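PDB 6OAW: WYL1 from Ruminococcus sp., which acts as a WYL-domain accessory protein with a modulatory role in the Type VI-D CRISPR-Cas system. Local coordinates for residues 64-69 / 181-186; 143-148 / 159-164; 213-218 / 243-248; 219-224 / 255-260; 352-357 / 370-375. One frame throughout, in Å; residues are numbered along the deposited sequence.

Contact 1: residues 64-69 / 181-186; sequences DSAYIA and ERLIFA
Ser65 meets the backbone of Leu183 where two helices come close. Its OG lies 2.8 Å from Leu183 O, within hydrogen-bonding distance. The same hydroxyl also reaches Ser61 O, one turn back in its own helix, so two carbonyls compete for one proton. OG sits anti to the carbonyl carbon of Ser65 (chi1 -66°), and this torsion sets it between the two acceptors. Leu183 O lies near the end of helix 177-184 and has a weak bond from Ala186 N at 3.4 Å. Phe185 breaks the helical run, and Ala186 begins helix 186-199. The contact thus joins helix 55-71 to the break between two consecutive helices, within the helical N-terminal part of the chain. The remaining contacts are packing. Ala186 CB comes up against Ser65 OG at 3.1 Å, a close approach between a methyl and the hydroxyl oxygen. Leu183 reaches the other helix with one methyl. Its CD2 lies 3.8 Å from Ala66 N and makes an apolar contact with Ala66 CB at 4.2 Å, so it rests against backbone as much as side chain. Small residues let the helices approach closely: Ser65 CA and Leu183 CA are 5.5 Å apart. Leu87 and Phe90 pack on Ala66, and Tyr172 and Leu175 pack on Leu183.

Contact 2: residues 143-148 / 159-164; sequences DTLSSD and LTLRRF
Leu145 and Leu161 meet through their methyl groups, with the two side chains at about a right angle. Leu145 CD2 lies 3.8 Å from Leu161 CD1. Leu145 CD1 touches both methyls of Leu161, so the branched ends fit into each other. The same Leu145 CD2 reaches the edge of the Phe164 ring, 4.2 Å from CE2 and near the ring plane. Leu161 and Phe164 are almost one helical turn apart. Both have CG anti to the backbone N (chi1 -172° and 173°), which brings both side chains to Leu145. An alanine in place of Leu145 is likely to open a gap between Leu161 and the ring edge. Within 143-148, Thr144 O accepts from Ser147 N at 3.1 Å and from Ser147 OG at 2.8 Å, and these two bonds close a turn from Thr144 to Ser147. Phe63 of helix 55-71 and Leu10 add to the apolar cluster, and Phe9 stacks on the ring of Phe164. Across the two segments the contact is purely apolar, so shape and burial rather than directed bonds hold helix 139-145 against the start of helix 161-172.

Contact 3: residues 213-218 / 243-248; sequences MYSREK and SDEKSA
The carboxylate of Glu245 lies against the edge of the Tyr214 ring instead of pairing with its hydroxyl. Glu245 OE1 is 3.3 Å from Tyr214 CD2 and near the ring plane, so the negative group faces the ring's C-H edge. That edge is slightly positive and probably suits the charge. Glu245 OE2 sits 3.4 Å from Tyr214 CB. Ring and carboxylate planes are 55° apart. The glutamate chain is extended beyond CG, and CG is anti to the backbone N (chi1 -170°), which carries the acid across to the other loop. Two loops at the strand ends of an antiparallel sheet, probably that of the WYL domain, meet here: one joins strands 205-211 and 219-230, the other joins 237-243 and 253-258. The second loop starts with an ST turn, in which Glu245 N donates to Ser243 OG at 3.1 Å. A type I beta turn follows from Glu245 to Ala248. The first loop is braced by Ser215 OG, which donates to Glu217 O at 3.0 Å. Selenomethionine Met213 lays its CG over one face of the Tyr214 ring. Glu245 OE2 forms a salt bridge with Arg219, while OE1 has a probable but doubtfully short bond with Tyr257 OH. Tyr214 OH pairs with Asp255.

Contact 4: residues 219-224 / 255-260; sequences RRIRLI and DSYRIS
Ile221 pushes its end methyl against the phenol end of Tyr257, the two side chains coming from opposite directions. Its CD1 lies 3.3 Å from Tyr257 OH and 3.5 Å from Tyr257 CZ. CG1 stands between the backbone N and the carbonyl carbon (chi1 66°), and the extended chain beyond it carries CD1 to the ring. Arg222 comes next and turns to other partners: it makes salt bridges with Asp244 and Glu275. The two strands are not neighbours in their antiparallel sheet, probably that of the WYL domain. Strand 237-243 runs between them and pairs with both, so the contact bridges across a strand, and Tyr257 touches Cys241 of it. Leu223 supplies the second methyl: its CD2 is 3.8 Å from Tyr257 CE1. Ile221 CD1 and Leu223 CD2 thus meet the two ring halves, CE2 and CE1 respectively, both at an oblique angle. The ring hydroxyl bonds to Ser243 OG and lies very close to Glu245 OE1, probably a hydrogen bond. Replacing Tyr257 by an alanine would probably leave a gap beside Ile221 and Leu223 and leave Ser243 OG without the phenol hydroxyl. Tyr214 meets the same ring edge-to-face, and Met213 packs against it.

Contact 5: residues 352-357 / 370-375; sequences QVKYYF and SDSFEE
Lys354 NZ donates to Glu375 OE2 at 2.9 Å, a salt bridge between two helices. The bond uses the syn lone pair of OE2, on the side of the other carboxylate oxygen. The lysine does not reach straight out. Its chain bends at chi2 and chi3 (chi3 -64°), which folds the end back so that carbons as well as the ammonium group lie beside the acid. Lys354 CD is 3.1 Å from Glu375 OE2, and Lys354 CE is equally near. One oxygen thus meets three successive atoms of the lysine, and the fit is tight. Glu375 is extended beyond CG and crosses the lysine at about a right angle. The charges lie at the partly exposed margin of the contact, where solvent would probably weaken the attraction. Further in, the contact is looser. Lys354 CG stands 4.1 Å from Ser372 OG, a distance of packing only. Ser372 is buried and rests on Ile366. The backbones come nearest at this pair, with Lys354 CA and Ser372 CA 6.3 Å apart. On its inner side helix 350-357 carries Val353 and Phe357, which pack on Val312. Phe373, which points away from helix 350-357, touches Val391 of the second subunit. The salt bridge joins two helices that follow each other in the chain with strand 364-368 between them. Strands 310-314, 342-346 and 364-368 alternate with helices along this part of the chain, consistent with the small alpha/beta C-terminal extension that follows the WYL domain in relatives.

From the N terminus, contact 1 opens first, on helix 55-71, and closes a long loop at 181-186. Contact 2 is nested inside that loop, and Tyr67 packs on Thr144 between the two. Both belong to the helical N-terminal part. The chain then enters the antiparallel sheet, probably that of the WYL domain. Contacts 3 and 4 cross, since their segments alternate, and their centres are about 8 Å apart; they tie two loops and two strands together. Contact 4 also touches contact 1: Phe185 and Glu181 pack on Ile259 and Ser260, joining helices to sheet. Contact 5 closes a short loop near the C terminus. Its centre lies about 54 Å from that of contact 2, beyond the chain's centre.

Contact 1: residues 64-69 / 181-186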
# COMPACT_ATOMS: atom_id res chain seq x y z
N ASP B 64 0.02 -22.68 -0.70
CA ASP B 64 0.05 -23.63 0.45
C ASP B 64 -0.10 -22.84 1.75
O ASP B 64 -0.94 -23.23 2.63
CB ASP B 64 1.32 -24.48 0.48
CG ASP B 64 1.33 -25.59 -0.56
OD1 ASP B 64 0.27 -25.83 -1.17
OD2 ASP B 64 2.39 -26.18 -0.77
N SER B 65 0.65 -21.75 1.88
CA SER B 65 0.59 -20.89 3.08
C SER B 65 -0.80 -20.29 3.25
O SER B 65 -1.35 -20.39 4.37
CB SER B 65 1.66 -19.85 2.99
OG SER B 65 2.91 -20.51 3.07
N ALA B 66 -1.33 -19.65 2.22
CA ALA B 66 -2.63 -18.94 2.30
C ALA B 66 -3.73 -19.97 2.62
O ALA B 66 -4.61 -19.65 3.42
CB ALA B 66 -2.91 -18.22 1.01
N TYR B 67 -3.66 -21.15 2.01
CA TYR B 67 -4.67 -22.22 2.10
C TYR B 67 -4.71 -22.77 3.53
O TYR B 67 -5.81 -22.89 4.11
CB TYR B 67 -4.39 -23.37 1.13
CG TYR B 67 -5.30 -24.55 1.31
CD1 TYR B 67 -6.67 -24.37 1.29
CD2 TYR B 67 -4.81 -25.83 1.54
CE1 TYR B 67 -7.54 -25.44 1.47
CE2 TYR B 67 -5.66 -26.91 1.73
CZ TYR B 67 -7.03 -26.71 1.68
OH TYR B 67 -7.93 -27.72 1.87
N ILE B 68 -3.56 -23.11 4.08
CA ILE B 68 -3.50 -23.77 5.42
C ILE B 68 -4.01 -22.78 6.49
O ILE B 68 -4.70 -23.24 7.43
CB ILE B 68 -2.08 -24.30 5.69
CG1 ILE B 68 -2.05 -25.48 6.66
CG2 ILE B 68 -1.17 -23.17 6.12
N ALA B 69 -3.75 -21.47 6.37
CA ALA B 69 -4.27 -20.47 7.33
C ALA B 69 -5.81 -20.46 7.24
O ALA B 69 -6.49 -20.39 8.30
CB ALA B 69 -3.69 -19.11 7.09
N GLU B 181 5.53 -11.28 2.81
CA GLU B 181 6.73 -11.94 3.38
C GLU B 181 6.30 -13.05 4.35
O GLU B 181 6.96 -14.10 4.39
CB GLU B 181 7.63 -10.89 4.03
CG GLU B 181 9.00 -11.44 4.36
CD GLU B 181 9.80 -10.59 5.32
OE1 GLU B 181 9.31 -10.31 6.46
OE2 GLU B 181 10.89 -10.18 4.89
N ARG B 182 5.19 -12.86 5.07
CA ARG B 182 4.75 -13.87 6.08
C ARG B 182 4.17 -15.08 5.36
O ARG B 182 4.35 -16.18 5.86
CB ARG B 182 3.77 -13.28 7.09
CG ARG B 182 4.36 -12.12 7.89
CD ARG B 182 3.72 -12.00 9.25
NE ARG B 182 2.39 -11.42 9.20
CZ ARG B 182 2.13 -10.13 9.01
NH1 ARG B 182 3.12 -9.27 8.84
NH2 ARG B 182 0.89 -9.69 8.96
N LEU B 183 3.53 -14.90 4.21
CA LEU B 183 3.09 -16.04 3.37
C LEU B 183 4.33 -16.80 2.86
O LEU B 183 4.33 -18.05 2.96
CB LEU B 183 2.24 -15.53 2.21
CG LEU B 183 0.84 -15.09 2.59
CD1 LEU B 183 0.12 -14.49 1.38
CD2 LEU B 183 0.04 -16.25 3.17
N ILE B 184 5.34 -16.10 2.37
CA ILE B 184 6.54 -16.76 1.76
C ILE B 184 7.30 -17.54 2.83
O ILE B 184 7.84 -18.60 2.49
CB ILE B 184 7.46 -15.72 1.09
CG1 ILE B 184 6.73 -14.97 -0.02
CG2 ILE B 184 8.75 -16.36 0.60
CD1 ILE B 184 7.54 -13.76 -0.51
N PHE B 185 7.40 -17.02 4.06
CA PHE B 185 8.23 -17.61 5.13
C PHE B 185 7.31 -18.24 6.19
O PHE B 185 7.69 -18.29 7.39
CB PHE B 185 9.18 -16.55 5.70
CG PHE B 185 10.34 -16.24 4.79
CD1 PHE B 185 11.45 -17.07 4.77
CD2 PHE B 185 10.33 -15.12 3.99
CE1 PHE B 185 12.54 -16.78 3.95
CE2 PHE B 185 11.39 -14.84 3.15
CZ PHE B 185 12.49 -15.67 3.12
N ALA B 186 6.14 -18.68 5.76
CA ALA B 186 5.11 -19.26 6.66
C ALA B 186 5.71 -20.40 7.48
O ALA B 186 5.38 -20.51 8.68
CB ALA B 186 3.95 -19.74 5.86

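Contact 2: residues 143-148 / 159-164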
# COMPACT_ATOMS: atom_id res chain seq x y z
N ASP B 143 -3.85 -33.05 -5.40
CA ASP B 143 -4.68 -33.76 -4.40
C ASP B 143 -5.44 -32.74 -3.54
O ASP B 143 -6.58 -33.04 -3.19
CB ASP B 143 -3.85 -34.78 -3.60
CG ASP B 143 -3.42 -35.97 -4.45
OD1 ASP B 143 -4.07 -36.22 -5.49
OD2 ASP B 143 -2.44 -36.63 -4.08
N THR B 144 -4.87 -31.57 -3.26
CA THR B 144 -5.59 -30.46 -2.56
C THR B 144 -6.71 -29.93 -3.47
O THR B 144 -7.84 -29.81 -2.99
CB THR B 144 -4.64 -29.34 -2.11
OG1 THR B 144 -3.71 -29.90 -1.19
CG2 THR B 144 -5.36 -28.19 -1.46
N LEU B 145 -6.42 -29.66 -4.74
CA LEU B 145 -7.40 -29.04 -5.66
C LEU B 145 -8.48 -30.05 -6.07
O LEU B 145 -9.48 -29.60 -6.67
CB LEU B 145 -6.65 -28.52 -6.89
CG LEU B 145 -5.73 -27.34 -6.64
CD1 LEU B 145 -4.98 -26.99 -7.91
CD2 LEU B 145 -6.49 -26.13 -6.17
N SER B 146 -8.31 -31.33 -5.77
CA SER B 146 -9.32 -32.39 -6.06
C SER B 146 -9.99 -32.86 -4.76
O SER B 146 -10.85 -33.76 -4.84
CB SER B 146 -8.70 -33.55 -6.82
OG SER B 146 -7.63 -34.10 -6.06
N SER B 147 -9.60 -32.32 -3.60
CA SER B 147 -10.13 -32.75 -2.27
C SER B 147 -11.48 -32.09 -2.03
O SER B 147 -11.85 -31.18 -2.79
CB SER B 147 -9.18 -32.42 -1.15
OG SER B 147 -9.18 -31.03 -0.91
N ASP B 148 -12.15 -32.51 -0.96
CA ASP B 148 -13.46 -31.96 -0.53
C ASP B 148 -13.22 -30.77 0.42
O ASP B 148 -14.19 -30.26 0.97
CB ASP B 148 -14.31 -33.08 0.08
CG ASP B 148 -14.67 -34.17 -0.92
OD1 ASP B 148 -15.05 -33.80 -2.06
OD2 ASP B 148 -14.55 -35.38 -0.58
N LEU B 159 -16.49 -23.89 -9.65
CA LEU B 159 -15.67 -25.07 -10.04
C LEU B 159 -14.59 -24.71 -11.07
O LEU B 159 -14.05 -25.64 -11.68
CB LEU B 159 -16.61 -26.15 -10.60
CG LEU B 159 -17.76 -26.56 -9.67
CD1 LEU B 159 -18.90 -27.24 -10.43
CD2 LEU B 159 -17.26 -27.45 -8.55
N THR B 160 -14.24 -23.44 -11.26
CA THR B 160 -13.30 -23.01 -12.34
C THR B 160 -11.94 -22.68 -11.74
O THR B 160 -11.78 -21.57 -11.20
CB THR B 160 -13.87 -21.82 -13.11
OG1 THR B 160 -15.22 -22.13 -13.45
CG2 THR B 160 -13.06 -21.53 -14.35
N LEU B 161 -10.99 -23.60 -11.84
CA LEU B 161 -9.63 -23.45 -11.26
C LEU B 161 -8.98 -22.13 -11.70
O LEU B 161 -8.40 -21.41 -10.82
CB LEU B 161 -8.77 -24.65 -11.65
CG LEU B 161 -7.41 -24.72 -10.97
CD1 LEU B 161 -7.52 -24.52 -9.46
CD2 LEU B 161 -6.72 -26.05 -11.27
N ARG B 162 -9.11 -21.79 -12.99
CA ARG B 162 -8.52 -20.57 -13.59
C ARG B 162 -8.92 -19.34 -12.75
O ARG B 162 -8.04 -18.55 -12.35
CB ARG B 162 -8.95 -20.46 -15.07
CG ARG B 162 -8.33 -19.30 -15.83
CD ARG B 162 -8.04 -19.57 -17.31
N ARG B 163 -10.22 -19.23 -12.45
CA ARG B 163 -10.83 -18.10 -11.72
C ARG B 163 -10.27 -18.09 -10.28
O ARG B 163 -9.86 -17.00 -9.81
CB ARG B 163 -12.37 -18.24 -11.76
N PHE B 164 -10.26 -19.25 -9.61
CA PHE B 164 -9.81 -19.39 -8.20
C PHE B 164 -8.34 -18.93 -8.09
O PHE B 164 -8.02 -18.06 -7.25
CB PHE B 164 -10.04 -20.82 -7.71
CG PHE B 164 -9.49 -21.17 -6.36
CD1 PHE B 164 -9.46 -20.25 -5.33
CD2 PHE B 164 -9.06 -22.45 -6.09
CE1 PHE B 164 -8.99 -20.59 -4.07
CE2 PHE B 164 -8.57 -22.79 -4.84
CZ PHE B 164 -8.52 -21.86 -3.83

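Contact 3: residues 213-218 / 243-248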
# COMPACT_ATOMS: atom_id res chain seq x y z
N MSE B 213 21.68 -13.17 9.44
CA MSE B 213 21.25 -11.81 9.89
C MSE B 213 22.47 -10.95 10.23
O MSE B 213 22.46 -9.76 9.85
CB MSE B 213 20.33 -11.94 11.10
CG MSE B 213 19.99 -10.63 11.76
SE MSE B 213 18.85 -9.60 10.55
CE MSE B 213 18.55 -7.88 11.46
N TYR B 214 23.45 -11.50 10.97
CA TYR B 214 24.64 -10.77 11.50
C TYR B 214 25.94 -11.37 10.94
O TYR B 214 27.01 -11.08 11.50
CB TYR B 214 24.62 -10.76 13.04
CG TYR B 214 23.45 -9.99 13.62
CD1 TYR B 214 23.25 -8.66 13.27
CD2 TYR B 214 22.53 -10.59 14.47
CE1 TYR B 214 22.17 -7.93 13.76
CE2 TYR B 214 21.44 -9.88 14.98
CZ TYR B 214 21.27 -8.54 14.62
OH TYR B 214 20.22 -7.80 15.06
N SER B 215 25.85 -12.19 9.88
CA SER B 215 27.01 -12.88 9.25
C SER B 215 26.74 -13.12 7.76
O SER B 215 25.56 -13.23 7.38
CB SER B 215 27.31 -14.17 9.98
OG SER B 215 26.12 -14.85 10.35
N ARG B 216 27.81 -13.16 6.94
CA ARG B 216 27.74 -13.49 5.49
C ARG B 216 27.45 -14.98 5.35
O ARG B 216 26.54 -15.30 4.58
CB ARG B 216 29.02 -13.12 4.72
CG ARG B 216 28.89 -13.20 3.20
N GLU B 217 28.17 -15.85 6.08
CA GLU B 217 27.86 -17.31 6.14
C GLU B 217 26.88 -17.58 7.30
O GLU B 217 26.96 -16.91 8.34
CB GLU B 217 29.12 -18.17 6.28
CG GLU B 217 30.24 -17.87 5.27
CD GLU B 217 30.08 -18.22 3.79
OE1 GLU B 217 28.99 -18.68 3.37
OE2 GLU B 217 31.05 -18.00 3.04
N LYS B 218 25.96 -18.52 7.08
CA LYS B 218 25.00 -19.07 8.07
C LYS B 218 25.74 -19.49 9.35
O LYS B 218 26.69 -20.26 9.25
CB LYS B 218 24.23 -20.23 7.44
CG LYS B 218 23.39 -19.83 6.23
CD LYS B 218 22.38 -20.85 5.78
CE LYS B 218 21.25 -20.16 5.04
NZ LYS B 218 20.47 -21.11 4.22
N SER B 243 18.81 -14.39 22.08
CA SER B 243 19.76 -15.14 21.22
C SER B 243 21.14 -15.22 21.90
O SER B 243 21.47 -14.31 22.69
CB SER B 243 19.85 -14.51 19.89
OG SER B 243 20.93 -15.05 19.15
N ASP B 244 21.89 -16.27 21.60
CA ASP B 244 23.26 -16.51 22.13
C ASP B 244 24.29 -16.12 21.06
O ASP B 244 25.46 -16.42 21.24
CB ASP B 244 23.41 -17.96 22.59
CG ASP B 244 23.56 -18.95 21.44
OD1 ASP B 244 23.43 -18.52 20.28
OD2 ASP B 244 23.87 -20.13 21.71
N GLU B 245 23.88 -15.45 19.98
CA GLU B 245 24.78 -15.14 18.85
C GLU B 245 25.84 -14.13 19.32
O GLU B 245 27.03 -14.38 19.03
CB GLU B 245 24.02 -14.61 17.64
CG GLU B 245 24.89 -14.51 16.40
CD GLU B 245 24.18 -14.03 15.14
OE1 GLU B 245 22.97 -13.77 15.21
OE2 GLU B 245 24.86 -13.93 14.10
N LYS B 246 25.43 -13.06 20.00
CA LYS B 246 26.28 -11.86 20.24
C LYS B 246 27.45 -12.22 21.19
O LYS B 246 28.52 -11.59 21.08
CB LYS B 246 25.42 -10.71 20.77
N SER B 247 27.26 -13.20 22.08
CA SER B 247 28.28 -13.70 23.02
C SER B 247 28.89 -14.99 22.47
O SER B 247 29.70 -15.62 23.18
CB SER B 247 27.69 -13.91 24.38
OG SER B 247 26.70 -14.91 24.28
N ALA B 248 28.49 -15.40 21.27
CA ALA B 248 29.03 -16.60 20.56
C ALA B 248 28.81 -17.85 21.42
O ALA B 248 29.80 -18.52 21.72
CB ALA B 248 30.50 -16.40 20.24

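Contact 4: residues 219-224 / 255-260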
# COMPACT_ATOMS: atom_id res chain seq x y z
N ARG B 219 25.27 -18.99 10.50
CA ARG B 219 25.65 -19.40 11.89
C ARG B 219 24.50 -20.20 12.51
O ARG B 219 23.36 -19.68 12.52
CB ARG B 219 25.92 -18.17 12.76
CG ARG B 219 27.30 -17.52 12.61
CD ARG B 219 27.34 -16.16 13.29
NE ARG B 219 28.61 -15.46 13.10
CZ ARG B 219 28.86 -14.20 13.47
NH1 ARG B 219 30.05 -13.67 13.26
NH2 ARG B 219 27.92 -13.47 14.05
N ARG B 220 24.76 -21.40 13.05
CA ARG B 220 23.82 -22.14 13.92
C ARG B 220 23.84 -21.49 15.30
O ARG B 220 24.87 -21.60 15.99
CB ARG B 220 24.17 -23.63 13.99
CG ARG B 220 23.22 -24.46 14.86
CD ARG B 220 22.87 -25.84 14.30
NE ARG B 220 22.91 -26.95 15.26
CZ ARG B 220 21.89 -27.78 15.54
NH1 ARG B 220 20.71 -27.66 14.95
NH2 ARG B 220 22.08 -28.76 16.41
N ILE B 221 22.73 -20.84 15.68
CA ILE B 221 22.56 -20.10 16.96
C ILE B 221 21.37 -20.71 17.72
O ILE B 221 20.66 -21.55 17.14
CB ILE B 221 22.38 -18.59 16.72
CG1 ILE B 221 21.08 -18.27 15.97
CG2 ILE B 221 23.58 -18.03 15.99
CD1 ILE B 221 20.77 -16.78 15.91
N ARG B 222 21.20 -20.29 18.97
CA ARG B 222 20.07 -20.69 19.84
C ARG B 222 19.17 -19.48 20.04
O ARG B 222 19.69 -18.39 20.36
CB ARG B 222 20.60 -21.27 21.15
CG ARG B 222 21.37 -22.57 20.96
CD ARG B 222 21.76 -23.21 22.27
NE ARG B 222 22.80 -22.42 22.90
CZ ARG B 222 23.05 -22.38 24.21
NH1 ARG B 222 22.31 -23.07 25.06
NH2 ARG B 222 24.04 -21.62 24.66
N LEU B 223 17.86 -19.65 19.79
CA LEU B 223 16.84 -18.59 19.94
C LEU B 223 15.84 -19.02 21.01
O LEU B 223 15.43 -20.18 21.00
CB LEU B 223 16.09 -18.40 18.63
CG LEU B 223 16.94 -18.00 17.43
CD1 LEU B 223 16.07 -17.93 16.20
CD2 LEU B 223 17.64 -16.67 17.68
N ILE B 224 15.43 -18.07 21.84
CA ILE B 224 14.22 -18.16 22.70
C ILE B 224 13.23 -17.14 22.14
O ILE B 224 13.35 -15.95 22.42
CB ILE B 224 14.55 -17.90 24.19
CG1 ILE B 224 15.71 -18.77 24.68
CG2 ILE B 224 13.29 -18.12 25.03
CD1 ILE B 224 16.21 -18.41 26.06
N ASP B 255 17.37 -9.75 21.15
CA ASP B 255 17.73 -9.32 19.78
C ASP B 255 16.49 -9.36 18.89
O ASP B 255 15.40 -9.82 19.36
CB ASP B 255 18.87 -10.18 19.24
CG ASP B 255 19.85 -9.42 18.37
OD1 ASP B 255 19.41 -8.49 17.65
OD2 ASP B 255 21.05 -9.75 18.44
N SER B 256 16.66 -8.84 17.67
CA SER B 256 15.64 -8.81 16.60
C SER B 256 16.23 -9.31 15.28
O SER B 256 17.10 -8.59 14.69
CB SER B 256 15.08 -7.40 16.51
OG SER B 256 14.09 -7.29 15.49
N TYR B 257 15.75 -10.47 14.80
CA TYR B 257 16.16 -11.12 13.53
C TYR B 257 15.07 -10.95 12.46
O TYR B 257 13.93 -11.35 12.70
CB TYR B 257 16.42 -12.61 13.74
CG TYR B 257 17.64 -12.92 14.55
CD1 TYR B 257 17.61 -12.88 15.93
CD2 TYR B 257 18.86 -13.15 13.94
CE1 TYR B 257 18.74 -13.15 16.69
CE2 TYR B 257 20.01 -13.41 14.67
CZ TYR B 257 19.94 -13.41 16.05
OH TYR B 257 21.07 -13.63 16.75
N ARG B 258 15.44 -10.45 11.28
CA ARG B 258 14.56 -10.54 10.07
C ARG B 258 14.15 -12.00 9.90
O ARG B 258 15.06 -12.87 9.88
CB ARG B 258 15.32 -10.06 8.83
CG ARG B 258 15.57 -8.56 8.78
CD ARG B 258 14.46 -7.82 8.07
NE ARG B 258 14.34 -8.44 6.77
CZ ARG B 258 14.92 -8.05 5.65
NH1 ARG B 258 14.75 -8.77 4.55
NH2 ARG B 258 15.59 -6.91 5.60
N ILE B 259 12.87 -12.31 9.78
CA ILE B 259 12.47 -13.74 9.60
C ILE B 259 13.04 -14.26 8.27
O ILE B 259 13.25 -15.49 8.17
CB ILE B 259 10.95 -13.97 9.71
CG1 ILE B 259 10.19 -13.45 8.50
CG2 ILE B 259 10.41 -13.44 11.03
CD1 ILE B 259 8.72 -13.78 8.56
N SER B 260 13.32 -13.38 7.32
CA SER B 260 13.88 -13.77 6.00
C SER B 260 15.35 -14.21 6.12
O SER B 260 15.84 -14.80 5.16
CB SER B 260 13.70 -12.68 4.98
OG SER B 260 14.38 -11.48 5.36

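Contact 5: residues 352-357 / 370-375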
# COMPACT_ATOMS: atom_id res chain seq x y z
N GLN B 352 20.87 5.21 12.29
CA GLN B 352 19.50 5.70 12.03
C GLN B 352 19.55 7.21 11.84
O GLN B 352 18.87 7.73 10.95
CB GLN B 352 18.55 5.33 13.15
CG GLN B 352 17.12 5.83 12.95
CD GLN B 352 16.28 5.45 14.15
OE1 GLN B 352 16.70 4.67 15.01
NE2 GLN B 352 15.10 6.05 14.25
N VAL B 353 20.36 7.91 12.64
CA VAL B 353 20.56 9.38 12.47
C VAL B 353 21.04 9.65 11.03
O VAL B 353 20.48 10.53 10.36
CB VAL B 353 21.55 9.95 13.52
CG1 VAL B 353 21.64 11.46 13.45
CG2 VAL B 353 21.13 9.53 14.91
N LYS B 354 22.06 8.93 10.60
CA LYS B 354 22.68 9.03 9.25
C LYS B 354 21.61 8.78 8.16
O LYS B 354 21.47 9.59 7.21
CB LYS B 354 23.75 7.95 9.17
CG LYS B 354 25.08 8.28 8.56
CD LYS B 354 25.60 7.17 7.69
CE LYS B 354 25.92 5.89 8.42
NZ LYS B 354 25.84 4.74 7.50
N TYR B 355 20.84 7.69 8.28
CA TYR B 355 19.77 7.35 7.30
C TYR B 355 18.69 8.43 7.33
O TYR B 355 18.02 8.62 6.32
CB TYR B 355 19.13 5.97 7.51
CG TYR B 355 20.02 4.78 7.27
CD1 TYR B 355 21.19 4.87 6.54
CD2 TYR B 355 19.65 3.53 7.74
CE1 TYR B 355 21.97 3.76 6.29
CE2 TYR B 355 20.43 2.41 7.51
CZ TYR B 355 21.59 2.53 6.78
OH TYR B 355 22.34 1.42 6.53
N TYR B 356 18.55 9.20 8.41
CA TYR B 356 17.52 10.26 8.45
C TYR B 356 18.02 11.57 7.84
O TYR B 356 17.29 12.22 7.07
CB TYR B 356 17.06 10.54 9.87
CG TYR B 356 15.88 11.45 9.93
CD1 TYR B 356 14.62 11.03 9.53
CD2 TYR B 356 16.02 12.78 10.31
CE1 TYR B 356 13.53 11.88 9.59
CE2 TYR B 356 14.94 13.65 10.34
CZ TYR B 356 13.69 13.19 10.00
OH TYR B 356 12.61 14.04 10.04
N PHE B 357 19.24 11.99 8.22
CA PHE B 357 19.75 13.33 7.87
C PHE B 357 20.57 13.29 6.57
O PHE B 357 20.95 14.37 6.11
CB PHE B 357 20.49 13.92 9.05
CG PHE B 357 19.59 14.32 10.18
CD1 PHE B 357 18.69 15.35 10.02
CD2 PHE B 357 19.68 13.69 11.42
CE1 PHE B 357 17.89 15.74 11.08
CE2 PHE B 357 18.85 14.06 12.46
CZ PHE B 357 17.97 15.09 12.30
N SER B 370 32.46 10.92 14.22
CA SER B 370 33.39 11.29 13.12
C SER B 370 33.04 10.48 11.85
O SER B 370 33.06 11.03 10.79
CB SER B 370 34.84 11.13 13.56
OG SER B 370 35.11 9.77 13.88
N ASP B 371 32.74 9.20 11.99
CA ASP B 371 32.20 8.30 10.96
C ASP B 371 31.08 8.90 10.12
O ASP B 371 31.14 8.85 8.84
CB ASP B 371 31.46 7.17 11.66
CG ASP B 371 32.38 6.03 11.89
OD1 ASP B 371 33.49 6.16 11.37
OD2 ASP B 371 31.97 5.07 12.54
N SER B 372 30.03 9.35 10.80
CA SER B 372 28.83 9.96 10.18
C SER B 372 29.24 11.26 9.49
O SER B 372 28.92 11.46 8.32
CB SER B 372 27.78 10.17 11.23
OG SER B 372 27.44 8.94 11.85
N PHE B 373 30.02 12.10 10.15
CA PHE B 373 30.52 13.34 9.51
C PHE B 373 31.25 13.01 8.20
O PHE B 373 30.93 13.62 7.17
CB PHE B 373 31.45 14.11 10.44
CG PHE B 373 31.95 15.34 9.75
CD1 PHE B 373 31.12 16.43 9.61
CD2 PHE B 373 33.25 15.41 9.26
CE1 PHE B 373 31.57 17.57 8.98
CE2 PHE B 373 33.67 16.55 8.61
CZ PHE B 373 32.83 17.62 8.46
N GLU B 374 32.17 12.04 8.24
CA GLU B 374 33.06 11.71 7.11
C GLU B 374 32.24 11.08 5.95
O GLU B 374 32.50 11.43 4.78
CB GLU B 374 34.20 10.81 7.59
CG GLU B 374 35.15 11.50 8.57
CD GLU B 374 36.05 10.56 9.36
OE1 GLU B 374 36.60 11.01 10.41
OE2 GLU B 374 36.25 9.43 8.89
N GLU B 375 31.27 10.22 6.26
CA GLU B 375 30.38 9.61 5.22
C GLU B 375 29.52 10.70 4.58
O GLU B 375 29.42 10.70 3.37
CB GLU B 375 29.45 8.52 5.77
CG GLU B 375 30.15 7.20 5.99
CD GLU B 375 29.28 6.20 6.71
OE1 GLU B 375 29.73 5.68 7.78
OE2 GLU B 375 28.11 6.00 6.22